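Local structure of Alr3699 protein (Nostoc sp., 4XSO) at residues 238-243 / 268-273. The protein belongs to the glycosyltransferases of the GT-B fold, built from two Rossmann-like domains that face each other across a cleft. Residues are numbered along the deposited sequence; the frame is centred on the assembly and turned at random.
Sequences ILVGDA and KFLGFR
Leu239 and Phe269 pair in register on parallel strands whose axes come within 4.7 Å. Leu239 N donates to Lys268 O and its O accepts from Leu270 N, each bond 2.8 Å and nearly straight. The ladder then opens at the strand ends. There, a water sits between the two segments, a second donor to Leu239 O; it also donates to Gly241 O (2.6 Å) and accepts from Gly271 N, so it ties that N to two carbonyls of 238-243 where the direct ladder ends. Alongside it, Gly241 N donates to Gly271 O at 2.9 Å, bent to 134° and from above the carbonyl plane. Both glycines suit this turn: Gly271 has positive phi, and Gly241, at phi 145°, takes backbone angles open to glycine.

On one face of the sheet Leu239 and Phe269 run side by side, and methyl CD1 of Leu239 lies over the Phe269 ring, 4.0 Å from its centroid, as a CH-pi contact. On the other face the contacts are made by aliphatic carbons. Val240 divides its two methyls: CG2 packs on Leu270 CD1 at 3.9 Å, while CG1, anti to the backbone N (chi1 -174°), meets the CB-CG stem of Arg273, 3.7 Å from CG. Further along, Asp242 OD1 approaches the edge of the Phe272 ring at CD2.

These are the two strands of a right-handed beta-alpha-beta crossover in the C-terminal Rossmann-like domain, with 267-271 at the sheet's margin. Helix 248-260 connects them, bringing His255 and Ile258 onto Phe269. Across the sheet, helix 276-282 sets Leu279 against Val240, Leu270 and Arg273, whose guanidinium pairs with Asp275, and strand 207-212 flanks 235-240 on its other side.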
loop_
_atom_site.group_PDB
_atom_site.type_symbol
_atom_site.label_atom_id
_atom_site.label_comp_id
_atom_site.label_asym_id
_atom_site.label_seq_id
_atom_site.Cartn_x
_atom_site.Cartn_y
_atom_site.Cartn_z
ATOM N N ILE A 238 44.928 -17.254 -0.431
ATOM C CA ILE A 238 44.555 -16.285 -1.427
ATOM C C ILE A 238 43.225 -15.772 -1.034
ATOM O O ILE A 238 42.287 -16.553 -0.746
ATOM C CB ILE A 238 44.567 -16.828 -2.902
ATOM C CG1 ILE A 238 43.583 -17.970 -3.080
ATOM C CG2 ILE A 238 45.950 -17.319 -3.311
ATOM C CD1 ILE A 238 43.331 -18.298 -4.550
ATOM N N LEU A 239 43.134 -14.446 -0.968
ATOM C CA LEU A 239 41.883 -13.727 -0.676
ATOM C C LEU A 239 41.400 -13.110 -1.981
ATOM O O LEU A 239 42.077 -12.251 -2.590
ATOM C CB LEU A 239 42.063 -12.635 0.379
ATOM C CG LEU A 239 42.778 -13.120 1.655
ATOM C CD1 LEU A 239 42.712 -12.014 2.690
ATOM C CD2 LEU A 239 42.162 -14.316 2.249
ATOM N N VAL A 240 40.211 -13.549 -2.387
ATOM C CA VAL A 240 39.657 -13.142 -3.625
ATOM C C VAL A 240 38.392 -12.426 -3.311
ATOM O O VAL A 240 37.477 -12.954 -2.680
ATOM C CB VAL A 240 39.400 -14.363 -4.530
ATOM C CG1 VAL A 240 38.958 -13.928 -5.890
ATOM C CG2 VAL A 240 40.681 -15.190 -4.652
ATOM N N GLY A 241 38.381 -11.183 -3.729
ATOM C CA GLY A 241 37.262 -10.301 -3.605
ATOM C C GLY A 241 37.787 -8.881 -3.357
ATOM O O GLY A 241 39.004 -8.608 -3.130
ATOM N N ASP A 242 36.858 -7.966 -3.390
ATOM C CA ASP A 242 37.203 -6.587 -3.306
ATOM C C ASP A 242 36.668 -6.040 -2.004
ATOM O O ASP A 242 35.910 -6.682 -1.299
ATOM C CB ASP A 242 36.756 -5.799 -4.568
ATOM C CG ASP A 242 35.293 -5.934 -4.858
ATOM O OD1 ASP A 242 34.670 -6.884 -4.370
ATOM O OD2 ASP A 242 34.760 -5.096 -5.597
ATOM N N ALA A 243 37.145 -4.845 -1.717
ATOM C CA ALA A 243 36.781 -4.047 -0.578
ATOM C C ALA A 243 35.618 -3.193 -1.023
ATOM O O ALA A 243 35.440 -2.914 -2.217
ATOM C CB ALA A 243 37.972 -3.157 -0.225
ATOM N N LYS A 268 47.920 -13.627 -0.246
ATOM C CA LYS A 268 47.852 -12.836 -1.494
ATOM C C LYS A 268 46.448 -12.295 -1.656
ATOM O O LYS A 268 45.485 -13.070 -1.726
ATOM C CB LYS A 268 48.300 -13.651 -2.728
ATOM C CG LYS A 268 49.793 -13.957 -2.757
ATOM C CD LYS A 268 50.243 -14.859 -3.923
ATOM C CE LYS A 268 50.180 -14.168 -5.290
ATOM N NZ LYS A 268 51.488 -13.589 -5.767
ATOM N N PHE A 269 46.297 -10.970 -1.682
ATOM C CA PHE A 269 45.035 -10.360 -2.057
ATOM C C PHE A 269 44.969 -10.303 -3.599
ATOM O O PHE A 269 45.802 -9.626 -4.224
ATOM C CB PHE A 269 44.914 -8.957 -1.526
ATOM C CG PHE A 269 44.750 -8.851 -0.024
ATOM C CD1 PHE A 269 45.844 -8.820 0.816
ATOM C CD2 PHE A 269 43.496 -8.682 0.533
ATOM C CE1 PHE A 269 45.684 -8.649 2.199
ATOM C CE2 PHE A 269 43.319 -8.537 1.887
ATOM C CZ PHE A 269 44.431 -8.511 2.742
ATOM N N LEU A 270 44.006 -10.998 -4.232
ATOM C CA LEU A 270 43.915 -10.961 -5.730
ATOM C C LEU A 270 42.952 -9.943 -6.252
ATOM O O LEU A 270 42.816 -9.725 -7.489
ATOM C CB LEU A 270 43.541 -12.332 -6.316
ATOM C CG LEU A 270 44.385 -13.484 -5.913
ATOM C CD1 LEU A 270 43.975 -14.731 -6.679
ATOM C CD2 LEU A 270 45.832 -13.122 -6.173
ATOM N N GLY A 271 42.208 -9.356 -5.359
ATOM C CA GLY A 271 41.192 -8.431 -5.757
ATOM C C GLY A 271 39.940 -9.105 -6.348
ATOM O O GLY A 271 39.732 -10.287 -6.184
ATOM N N PHE A 272 39.090 -8.343 -7.018
ATOM C CA PHE A 272 37.863 -8.938 -7.595
ATOM C C PHE A 272 38.211 -9.769 -8.823
ATOM O O PHE A 272 38.867 -9.294 -9.726
ATOM C CB PHE A 272 36.839 -7.864 -7.939
ATOM C CG PHE A 272 35.567 -8.410 -8.530
ATOM C CD1 PHE A 272 35.511 -8.801 -9.875
ATOM C CD2 PHE A 272 34.417 -8.521 -7.765
ATOM C CE1 PHE A 272 34.335 -9.310 -10.419
ATOM C CE2 PHE A 272 33.235 -9.023 -8.316
ATOM C CZ PHE A 272 33.207 -9.408 -9.637
ATOM N N ARG A 273 37.792 -11.024 -8.843
ATOM C CA ARG A 273 38.047 -11.873 -9.972
ATOM C C ARG A 273 36.746 -12.426 -10.510
ATOM O O ARG A 273 35.848 -12.808 -9.757
ATOM C CB ARG A 273 38.978 -13.005 -9.580
ATOM C CG ARG A 273 40.341 -12.554 -9.084
ATOM C CD ARG A 273 41.205 -12.162 -10.242
ATOM N NE ARG A 273 41.531 -13.366 -11.048
ATOM C CZ ARG A 273 42.726 -13.835 -11.258
ATOM N NH1 ARG A 273 43.776 -13.187 -10.794
ATOM N NH2 ARG A 273 42.877 -14.926 -12.012
HETATM O O HOH W 1 41.458 -9.497 -2.729
#